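Local coordinates for protein GlcNAc-alpha-1,4-Gal-releasing endo-beta-galactosidase (Clostridium perfringens, PDB 1UPS) that probably hydrolyses internal beta-galactosidic linkages to release GlcNAc-alpha-1,4-Gal from glycans, as a calcium-binding member of glycoside hydrolase family 16, at residues P54-D59 against K83-E88; T181-A186 against W198-D203; H215-E220 against F228-E233. All coordinates share one frame; numbering follows the deposited sequence.

Interaction 1: residues P54-D59 against K83-E88; sequences PHWCKD and KPWCPE
Cys57 and Cys86 are joined covalently: SG meets SG at 2.1 Å, and the C-S-S-C torsion of -115° makes this a left-handed disulfide, opened beyond a right angle. The bridge lies next to the Trp85 indole. From Trp85 CB, a chi1 of 75° places CG between the backbone N and the carbonyl carbon, which swings the ring from its own backbone toward segment 54-59. The pyrrole side of the ring turns elsewhere, and its NE1 is hydrogen-bonded to Asp90 OD1. The benzene side makes the contact. Trp85 CE3 comes within 3.8 Å of Cys57 SG, and Trp85 CZ3 approaches the same sulfur to 3.5 Å. The sulfur stands 4.5 Å from the centroid of the Trp85 six-membered ring and 52° off its normal, so this sulfur-aromatic contact is oblique. One step further round, Trp85 CH2 reaches Trp56 CD1 at 4.5 Å, a loose meeting in which each atom lies near the plane of the other ring. Trp56 also offers CB to Cys86 SG at 4.0 Å, leaving the disulfide flanked by carbon from both segments. Trp56 then leads away, and His55 CD2 lies over the centre of one of its faces. In the fold, 54-59 belongs to the loop between strands 30-36 and 66-70, while Cys86 occupies the N-cap of the short helix 87-90, following strand 73-78; the bridge thus ties that loop to the helix start.

Interaction 2: residues T181-A186 against W198-D203; sequences TWRIAA and WTISED
Arg183 and Glu202 come together through different first torsions. Arg183 CG stands opposite its backbone N (chi1 -173°) and the chain runs extended to NE, whereas Glu202 CG sits between N and the carbonyl carbon (chi1 53°) before its chain straightens. The two side chains therefore lie alongside each other and point the same way. Arg183 NH1 donates to Glu202 OE1 at 3.0 Å in a salt bridge. The oxygen is in the guanidinium plane but receives the N-H from above its own carboxylate plane, the two planes being 67° apart. Water 1 donates to the same Glu202 OE1 and to Thr181 OG1, so two donors hold this carboxylate oxygen; Thr181 OG1 is also hydrogen-bonded to Lys178 O. Further charges flank the pair: Lys178 bridges to Glu202 OE2, and Glu173 to Arg183 NE. Over one guanidinium face, Ile200 CG2 lies 3.6 Å from Arg183 NH2.

These residues sit on an antiparallel beta hairpin, with 199-204 an edge strand, within this chain, of one sheet in the beta-sandwich jelly roll of family 16. Ile184 and Ser201 form a hydrogen-bonded pair, Ile184 N reaching Ser201 O at 2.9 Å and Ser201 N reaching Ile184 O at 3.0 Å. Ala186 and Thr199 repeat the pattern. Nearer the Thr181 end, water 2 links Trp182 O and Asp203 N, donating to the former and accepting from the latter; it also bonds Ser201 OG, which has Lys236 as a further partner. On the Arg183 face, Ala185 CB packs on Ile200 CG1 at 3.8 Å. The Trp198 ring comes back toward Ala186 and meets it obliquely, CE3 lying 3.3 Å from Ala186 O, and stacks with Tyr187.

Interaction 3: residues H215-E220 against F228-E233; sequences HIYAME and FYYDNE
Tyr217 and Tyr230 form the aromatic centre of an antiparallel beta hairpin, strands 215-221 and 225-230, in the family 16 sandwich. Tyr230 CG, anti to the backbone N (chi1 178°), carries the ring alongside Tyr217. The Tyr230 edge is turned to the Tyr217 face in an offset edge-to-face pair, planes at 61°, with Tyr230 CD1 3.7 Å from Tyr217 CE2. On the same face of the sheet, Met219 and Phe228 lie alongside: Met219 SD approaches Phe228 CE1 to 3.8 Å, an oblique Met-aromatic contact. Strand 181-187 of the other sheet packs here through Trp182 and Ile184. Between these pairs, Ala218 and Tyr229 exchange backbone hydrogen bonds, and from the opposite face Tyr229 OH shares water 3 with Glu220 OE2; Glu220 OE1 is hydrogen-bonded to Tyr30 OH and Tyr283 OH.

Toward the turn the contact becomes polar. The His215 ring lies nearly parallel to Tyr230 but slid aside, so that Tyr230 OH, bonded to Ser207 O, sits over its rim. A type I' turn from Tyr230 to Glu233 leads into strand 233-239, and Asp231 within it grips strand 215-221 by three routes. Asp231 N donates to Ile216 O at 2.8 Å. The carboxylate, nearly coplanar with the imidazole, divides its oxygens: OD1 accepts His215 ND1 at 2.7 Å through its syn lone pair, while OD2 takes Ile216 N at 2.8 Å, almost straight at 177°.

In the fold
From the N terminus, interaction 1 closes first: its disulfide shuts a loop of 28 intervening residues that includes strands 66-70 and 73-78, at the periphery, centred about 29 Å from the centre of the chain. Interactions 2 and 3 follow in series, each zipping a hairpin; none of the three nests in or crosses another. Interaction 1 stays about 13 Å from interaction 2 and 20 Å from interaction 3, nearest atoms. The two hairpins belong to different sheets and meet face to face: the Trp182 ring packs against Tyr217, Tyr229 O and Tyr230 CB, and Ile184 CG2 rests on Phe228 CZ at 3.8 Å, joining the two layers of the sandwich.

Interaction 1: residues P54-D59 against K83-E88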
loop_
_atom_site.group_PDB
_atom_site.type_symbol
_atom_site.label_atom_id
_atom_site.label_comp_id
_atom_site.label_asym_id
_atom_site.label_seq_id
_atom_site.Cartn_x
_atom_site.Cartn_y
_atom_site.Cartn_z
ATOM N N PRO A 54 -11.574 18.162 -12.452
ATOM C CA PRO A 54 -12.463 19.224 -12.962
ATOM C C PRO A 54 -13.354 18.815 -14.144
ATOM O O PRO A 54 -14.371 19.476 -14.380
ATOM C CB PRO A 54 -11.495 20.345 -13.341
ATOM C CG PRO A 54 -10.170 19.647 -13.609
ATOM C CD PRO A 54 -10.147 18.510 -12.602
ATOM N N HIS A 55 -13.007 17.736 -14.842
ATOM C CA HIS A 55 -13.842 17.229 -15.945
ATOM C C HIS A 55 -15.229 16.737 -15.509
ATOM O O HIS A 55 -16.131 16.607 -16.357
ATOM C CB HIS A 55 -13.116 16.113 -16.692
ATOM C CG HIS A 55 -12.602 15.029 -15.799
ATOM N ND1 HIS A 55 -11.488 15.188 -15.008
ATOM C CD2 HIS A 55 -13.064 13.780 -15.555
ATOM C CE1 HIS A 55 -11.269 14.078 -14.326
ATOM N NE2 HIS A 55 -12.209 13.204 -14.640
ATOM N N TRP A 56 -15.423 16.461 -14.213
ATOM C CA TRP A 56 -16.748 16.009 -13.744
ATOM C C TRP A 56 -17.728 17.158 -13.496
ATOM O O TRP A 56 -18.918 16.925 -13.365
ATOM C CB TRP A 56 -16.672 15.126 -12.489
ATOM C CG TRP A 56 -15.883 13.857 -12.688
ATOM C CD1 TRP A 56 -14.890 13.371 -11.876
ATOM C CD2 TRP A 56 -16.015 12.921 -13.768
ATOM N NE1 TRP A 56 -14.397 12.195 -12.388
ATOM C CE2 TRP A 56 -15.066 11.892 -13.549
ATOM C CE3 TRP A 56 -16.840 12.849 -14.914
ATOM C CZ2 TRP A 56 -14.896 10.816 -14.435
ATOM C CZ3 TRP A 56 -16.693 11.766 -15.791
ATOM C CH2 TRP A 56 -15.710 10.761 -15.548
ATOM N N CYS A 57 -17.237 18.392 -13.458
ATOM C CA CYS A 57 -18.033 19.500 -12.941
ATOM C C CYS A 57 -18.382 20.489 -14.048
ATOM O O CYS A 57 -17.498 20.938 -14.782
ATOM C CB CYS A 57 -17.257 20.187 -11.819
ATOM S SG CYS A 57 -16.391 19.012 -10.734
ATOM N N LYS A 58 -19.664 20.826 -14.177
ATOM C CA LYS A 58 -20.104 21.705 -15.266
ATOM C C LYS A 58 -19.298 23.005 -15.222
ATOM O O LYS A 58 -18.683 23.398 -16.237
ATOM C CB LYS A 58 -21.614 21.972 -15.201
ATOM N N ASP A 59 -19.268 23.636 -14.054
ATOM C CA ASP A 59 -18.315 24.714 -13.779
ATOM C C ASP A 59 -17.157 24.240 -12.895
ATOM O O ASP A 59 -17.302 24.063 -11.669
ATOM C CB ASP A 59 -18.970 25.967 -13.180
ATOM C CG ASP A 59 -17.937 26.922 -12.548
ATOM O OD1 ASP A 59 -18.139 27.322 -11.361
ATOM O OD2 ASP A 59 -16.885 27.295 -13.144
ATOM N N LYS A 83 -16.912 26.082 -0.420
ATOM C CA LYS A 83 -18.087 25.431 -1.041
ATOM C C LYS A 83 -17.775 24.014 -1.492
ATOM O O LYS A 83 -16.600 23.684 -1.696
ATOM C CB LYS A 83 -18.581 26.252 -2.234
ATOM C CG LYS A 83 -19.002 27.661 -1.839
ATOM C CD LYS A 83 -19.789 28.301 -2.991
ATOM C CE LYS A 83 -20.744 29.372 -2.502
ATOM N NZ LYS A 83 -20.004 30.549 -1.956
ATOM N N PRO A 84 -18.798 23.165 -1.677
ATOM C CA PRO A 84 -18.544 21.810 -2.201
ATOM C C PRO A 84 -17.786 21.843 -3.531
ATOM O O PRO A 84 -18.028 22.773 -4.328
ATOM C CB PRO A 84 -19.952 21.215 -2.400
ATOM C CG PRO A 84 -20.845 22.004 -1.439
ATOM C CD PRO A 84 -20.219 23.399 -1.351
ATOM N N TRP A 85 -16.920 20.851 -3.778
ATOM C CA TRP A 85 -16.061 20.889 -4.966
ATOM C C TRP A 85 -16.839 20.626 -6.267
ATOM O O TRP A 85 -16.491 21.163 -7.315
ATOM C CB TRP A 85 -14.847 19.954 -4.818
ATOM C CG TRP A 85 -15.187 18.518 -4.975
ATOM C CD1 TRP A 85 -15.671 17.669 -4.009
ATOM C CD2 TRP A 85 -15.086 17.744 -6.176
ATOM N NE1 TRP A 85 -15.877 16.415 -4.542
ATOM C CE2 TRP A 85 -15.521 16.429 -5.868
ATOM C CE3 TRP A 85 -14.637 18.018 -7.480
ATOM C CZ2 TRP A 85 -15.539 15.395 -6.815
ATOM C CZ3 TRP A 85 -14.656 16.988 -8.427
ATOM C CH2 TRP A 85 -15.117 15.694 -8.085
ATOM N N CYS A 86 -17.919 19.850 -6.191
ATOM C CA CYS A 86 -18.652 19.434 -7.404
ATOM C C CYS A 86 -20.058 18.952 -6.990
ATOM O O CYS A 86 -20.304 17.743 -7.031
ATOM C CB CYS A 86 -17.866 18.259 -8.031
ATOM S SG CYS A 86 -17.879 17.923 -9.828
ATOM N N PRO A 87 -20.949 19.864 -6.583
ATOM C CA PRO A 87 -22.217 19.481 -5.925
ATOM C C PRO A 87 -23.111 18.563 -6.772
ATOM O O PRO A 87 -23.870 17.757 -6.222
ATOM C CB PRO A 87 -22.929 20.817 -5.684
ATOM C CG PRO A 87 -21.925 21.897 -5.914
ATOM C CD PRO A 87 -20.810 21.331 -6.707
ATOM N N GLU A 88 -23.018 18.676 -8.097
ATOM C CA GLU A 88 -23.911 17.884 -8.954
ATOM C C GLU A 88 -23.544 16.392 -9.027
ATOM O O GLU A 88 -24.416 15.563 -9.358
ATOM C CB GLU A 88 -24.052 18.524 -10.344
ATOM C CG GLU A 88 -22.795 18.442 -11.182
#

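Interaction 2: residues T181-A186 against W198-D203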
loop_
_atom_site.group_PDB
_atom_site.type_symbol
_atom_site.label_atom_id
_atom_site.label_comp_id
_atom_site.label_asym_id
_atom_site.label_seq_id
_atom_site.Cartn_x
_atom_site.Cartn_y
_atom_site.Cartn_z
ATOM N N THR A 181 -3.504 5.673 13.240
ATOM C CA THR A 181 -3.552 4.734 12.099
ATOM C C THR A 181 -2.868 5.249 10.844
ATOM O O THR A 181 -2.542 6.435 10.730
ATOM C CB THR A 181 -5.015 4.383 11.711
ATOM O OG1 THR A 181 -5.671 5.582 11.250
ATOM C CG2 THR A 181 -5.837 3.888 12.928
ATOM N N TRP A 182 -2.648 4.319 9.912
ATOM C CA TRP A 182 -2.312 4.640 8.532
ATOM C C TRP A 182 -3.255 3.767 7.692
ATOM O O TRP A 182 -3.124 2.538 7.644
ATOM C CB TRP A 182 -0.824 4.337 8.225
ATOM C CG TRP A 182 -0.452 4.536 6.765
ATOM C CD1 TRP A 182 -1.209 5.159 5.783
ATOM C CD2 TRP A 182 0.762 4.117 6.119
ATOM N NE1 TRP A 182 -0.533 5.143 4.582
ATOM C CE2 TRP A 182 0.675 4.515 4.757
ATOM C CE3 TRP A 182 1.930 3.464 6.558
ATOM C CZ2 TRP A 182 1.697 4.267 3.831
ATOM C CZ3 TRP A 182 2.938 3.204 5.627
ATOM C CH2 TRP A 182 2.817 3.621 4.283
ATOM N N ARG A 183 -4.226 4.422 7.065
ATOM C CA ARG A 183 -5.199 3.764 6.205
ATOM C C ARG A 183 -4.637 3.628 4.793
ATOM O O ARG A 183 -4.185 4.609 4.203
ATOM C CB ARG A 183 -6.479 4.609 6.162
ATOM C CG ARG A 183 -7.632 3.946 5.421
ATOM C CD ARG A 183 -8.951 4.729 5.616
ATOM N NE ARG A 183 -10.070 4.247 4.806
ATOM C CZ ARG A 183 -11.168 3.660 5.282
ATOM N NH1 ARG A 183 -11.320 3.407 6.584
ATOM N NH2 ARG A 183 -12.123 3.283 4.433
ATOM N N ILE A 184 -4.695 2.407 4.263
ATOM C CA ILE A 184 -4.193 2.075 2.924
ATOM C C ILE A 184 -5.298 1.268 2.235
ATOM O O ILE A 184 -5.923 0.393 2.865
ATOM C CB ILE A 184 -2.905 1.229 3.023
ATOM C CG1 ILE A 184 -1.769 2.019 3.668
ATOM C CG2 ILE A 184 -2.436 0.762 1.619
ATOM C CD1 ILE A 184 -0.628 1.132 4.218
ATOM N N ALA A 185 -5.556 1.559 0.959
ATOM C CA ALA A 185 -6.616 0.839 0.230
ATOM C C ALA A 185 -6.291 0.721 -1.256
ATOM O O ALA A 185 -5.437 1.441 -1.767
ATOM C CB ALA A 185 -7.995 1.534 0.430
ATOM N N ALA A 186 -6.962 -0.204 -1.949
ATOM C CA ALA A 186 -6.765 -0.347 -3.396
ATOM C C ALA A 186 -7.966 -1.028 -4.029
ATOM O O ALA A 186 -8.638 -1.842 -3.392
ATOM C CB ALA A 186 -5.482 -1.142 -3.698
ATOM N N TRP A 198 -12.380 -4.401 -3.301
ATOM C CA TRP A 198 -11.678 -3.433 -2.440
ATOM C C TRP A 198 -10.873 -4.181 -1.385
ATOM O O TRP A 198 -11.347 -5.196 -0.844
ATOM C CB TRP A 198 -12.681 -2.517 -1.725
ATOM C CG TRP A 198 -13.035 -1.313 -2.503
ATOM C CD1 TRP A 198 -14.178 -1.104 -3.223
ATOM C CD2 TRP A 198 -12.223 -0.161 -2.692
ATOM N NE1 TRP A 198 -14.135 0.127 -3.835
ATOM C CE2 TRP A 198 -12.942 0.728 -3.524
ATOM C CE3 TRP A 198 -10.954 0.224 -2.231
ATOM C CZ2 TRP A 198 -12.429 1.965 -3.924
ATOM C CZ3 TRP A 198 -10.442 1.470 -2.631
ATOM C CH2 TRP A 198 -11.194 2.321 -3.463
ATOM N N THR A 199 -9.657 -3.701 -1.104
ATOM C CA THR A 199 -8.937 -4.102 0.112
ATOM C C THR A 199 -8.637 -2.813 0.865
ATOM O O THR A 199 -8.243 -1.844 0.246
ATOM C CB THR A 199 -7.658 -4.940 -0.203
ATOM O OG1 THR A 199 -7.026 -5.348 1.031
ATOM C CG2 THR A 199 -6.581 -4.122 -0.950
ATOM N N ILE A 200 -8.894 -2.799 2.175
ATOM C CA ILE A 200 -8.766 -1.588 2.997
ATOM C C ILE A 200 -8.260 -2.023 4.383
ATOM O O ILE A 200 -8.787 -2.972 4.978
ATOM C CB ILE A 200 -10.135 -0.883 3.202
ATOM C CG1 ILE A 200 -10.855 -0.564 1.879
ATOM C CG2 ILE A 200 -9.980 0.374 4.098
ATOM C CD1 ILE A 200 -12.372 -0.320 2.078
ATOM N N SER A 201 -7.230 -1.353 4.886
ATOM C CA SER A 201 -6.841 -1.532 6.286
ATOM C C SER A 201 -6.497 -0.198 6.914
ATOM O O SER A 201 -6.149 0.737 6.211
ATOM C CB SER A 201 -5.657 -2.499 6.426
ATOM O OG SER A 201 -4.511 -2.025 5.736
ATOM N N GLU A 202 -6.582 -0.118 8.239
ATOM C CA GLU A 202 -6.088 1.076 8.912
ATOM C C GLU A 202 -5.449 0.631 10.215
ATOM O O GLU A 202 -5.899 0.938 11.332
ATOM C CB GLU A 202 -7.166 2.164 9.073
ATOM C CG GLU A 202 -8.450 1.702 9.718
ATOM C CD GLU A 202 -9.635 2.667 9.532
ATOM O OE1 GLU A 202 -9.528 3.789 8.922
ATOM O OE2 GLU A 202 -10.719 2.267 9.993
ATOM N N ASP A 203 -4.367 -0.103 10.037
ATOM C CA ASP A 203 -3.607 -0.608 11.167
ATOM C C ASP A 203 -2.964 0.555 11.920
ATOM O O ASP A 203 -2.724 1.619 11.360
ATOM C CB ASP A 203 -2.513 -1.553 10.673
ATOM C CG ASP A 203 -3.063 -2.793 9.998
ATOM O OD1 ASP A 203 -2.310 -3.406 9.215
ATOM O OD2 ASP A 203 -4.209 -3.236 10.182
HETATM O O HOH W 1 -7.778 5.973 9.299
HETATM O O HOH W 2 -3.116 -0.255 7.385
#

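Interaction 3: residues H215-E220 against F228-E233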
loop_
_atom_site.group_PDB
_atom_site.type_symbol
_atom_site.label_atom_id
_atom_site.label_comp_id
_atom_site.label_asym_id
_atom_site.label_seq_id
_atom_site.Cartn_x
_atom_site.Cartn_y
_atom_site.Cartn_z
ATOM N N HIS A 215 6.155 12.269 9.409
ATOM C CA HIS A 215 6.599 10.889 9.195
ATOM C C HIS A 215 6.705 10.607 7.707
ATOM O O HIS A 215 6.214 11.384 6.896
ATOM C CB HIS A 215 5.682 9.900 9.918
ATOM C CG HIS A 215 5.821 9.988 11.399
ATOM N ND1 HIS A 215 6.768 9.265 12.094
ATOM C CD2 HIS A 215 5.224 10.802 12.305
ATOM C CE1 HIS A 215 6.708 9.588 13.377
ATOM N NE2 HIS A 215 5.784 10.523 13.531
ATOM N N ILE A 216 7.409 9.535 7.358
ATOM C CA ILE A 216 7.647 9.204 5.965
ATOM C C ILE A 216 6.734 8.039 5.577
ATOM O O ILE A 216 6.700 7.003 6.257
ATOM C CB ILE A 216 9.175 8.875 5.711
ATOM C CG1 ILE A 216 10.049 10.104 6.036
ATOM C CG2 ILE A 216 9.406 8.476 4.271
ATOM C CD1 ILE A 216 11.572 9.896 5.814
ATOM N N TYR A 217 6.008 8.223 4.476
ATOM C CA TYR A 217 5.111 7.213 3.916
ATOM C C TYR A 217 5.600 6.904 2.514
ATOM O O TYR A 217 5.856 7.813 1.728
ATOM C CB TYR A 217 3.667 7.763 3.841
ATOM C CG TYR A 217 3.145 8.189 5.204
ATOM C CD1 TYR A 217 3.251 9.514 5.632
ATOM C CD2 TYR A 217 2.564 7.256 6.065
ATOM C CE1 TYR A 217 2.758 9.913 6.899
ATOM C CE2 TYR A 217 2.077 7.631 7.324
ATOM C CZ TYR A 217 2.192 8.965 7.730
ATOM O OH TYR A 217 1.724 9.337 8.967
ATOM N N ALA A 218 5.720 5.626 2.190
ATOM C CA ALA A 218 6.234 5.251 0.874
ATOM C C ALA A 218 5.580 3.989 0.341
ATOM O O ALA A 218 5.107 3.139 1.109
ATOM C CB ALA A 218 7.784 5.086 0.905
ATOM N N MET A 219 5.548 3.899 -0.987
ATOM C CA MET A 219 5.105 2.706 -1.681
ATOM C C MET A 219 6.114 2.344 -2.766
ATOM O O MET A 219 6.462 3.180 -3.617
ATOM C CB MET A 219 3.726 2.923 -2.334
ATOM C CG MET A 219 3.348 1.748 -3.272
ATOM S SD MET A 219 1.825 2.082 -4.211
ATOM C CE MET A 219 2.416 3.276 -5.364
ATOM N N GLU A 220 6.558 1.089 -2.763
ATOM C CA GLU A 220 7.285 0.573 -3.917
ATOM C C GLU A 220 6.332 -0.275 -4.748
ATOM O O GLU A 220 5.770 -1.270 -4.268
ATOM C CB GLU A 220 8.541 -0.232 -3.522
ATOM C CG GLU A 220 9.369 -0.593 -4.760
ATOM C CD GLU A 220 10.866 -0.716 -4.497
ATOM O OE1 GLU A 220 11.670 -0.180 -5.292
ATOM O OE2 GLU A 220 11.238 -1.355 -3.508
ATOM N N PHE A 228 4.341 -1.125 1.133
ATOM C CA PHE A 228 4.174 0.157 1.820
ATOM C C PHE A 228 5.087 0.247 3.034
ATOM O O PHE A 228 5.141 -0.690 3.812
ATOM C CB PHE A 228 2.710 0.300 2.243
ATOM C CG PHE A 228 1.765 0.261 1.078
ATOM C CD1 PHE A 228 1.433 1.430 0.401
ATOM C CD2 PHE A 228 1.251 -0.950 0.638
ATOM C CE1 PHE A 228 0.563 1.389 -0.720
ATOM C CE2 PHE A 228 0.382 -1.009 -0.472
ATOM C CZ PHE A 228 0.050 0.164 -1.139
ATOM N N TYR A 229 5.781 1.385 3.174
ATOM C CA TYR A 229 6.811 1.584 4.203
ATOM C C TYR A 229 6.502 2.805 5.060
ATOM O O TYR A 229 6.165 3.869 4.529
ATOM C CB TYR A 229 8.191 1.790 3.548
ATOM C CG TYR A 229 8.652 0.605 2.750
ATOM C CD1 TYR A 229 9.476 -0.367 3.325
ATOM C CD2 TYR A 229 8.245 0.436 1.418
ATOM C CE1 TYR A 229 9.884 -1.476 2.586
ATOM C CE2 TYR A 229 8.636 -0.664 0.687
ATOM C CZ TYR A 229 9.466 -1.612 1.276
ATOM O OH TYR A 229 9.858 -2.719 0.540
ATOM N N TYR A 230 6.606 2.635 6.377
ATOM C CA TYR A 230 6.411 3.726 7.336
ATOM C C TYR A 230 7.736 3.992 8.000
ATOM O O TYR A 230 8.298 3.090 8.633
ATOM C CB TYR A 230 5.411 3.313 8.408
ATOM C CG TYR A 230 5.155 4.357 9.499
ATOM C CD1 TYR A 230 4.315 5.455 9.251
ATOM C CD2 TYR A 230 5.710 4.213 10.786
ATOM C CE1 TYR A 230 4.032 6.395 10.242
ATOM C CE2 TYR A 230 5.445 5.161 11.801
ATOM C CZ TYR A 230 4.591 6.239 11.520
ATOM O OH TYR A 230 4.313 7.180 12.489
ATOM N N ASP A 231 8.233 5.225 7.867
ATOM C CA ASP A 231 9.560 5.578 8.385
ATOM C C ASP A 231 10.591 4.519 7.996
ATOM O O ASP A 231 11.394 4.062 8.828
ATOM C CB ASP A 231 9.499 5.790 9.902
ATOM C CG ASP A 231 8.726 7.029 10.266
ATOM O OD1 ASP A 231 8.416 7.214 11.463
ATOM O OD2 ASP A 231 8.386 7.866 9.399
ATOM N N ASN A 232 10.542 4.142 6.721
ATOM C CA ASN A 232 11.513 3.228 6.092
ATOM C C ASN A 232 11.426 1.755 6.481
ATOM O O ASN A 232 12.357 0.992 6.180
ATOM C CB ASN A 232 12.967 3.725 6.288
ATOM C CG ASN A 232 13.197 5.104 5.710
ATOM O OD1 ASN A 232 12.553 5.491 4.721
ATOM N ND2 ASN A 232 14.139 5.860 6.310
ATOM N N GLU A 233 10.355 1.364 7.177
ATOM C CA GLU A 233 10.156 -0.032 7.591
ATOM C C GLU A 233 8.871 -0.605 6.985
ATOM O O GLU A 233 7.811 0.048 6.996
ATOM C CB GLU A 233 10.102 -0.166 9.123
ATOM C CG GLU A 233 9.895 -1.617 9.591
ATOM C CD GLU A 233 9.902 -1.788 11.110
ATOM O OE1 GLU A 233 8.816 -1.630 11.742
ATOM O OE2 GLU A 233 10.994 -2.098 11.664
HETATM O O HOH W 3 9.862 -3.149 -2.102
#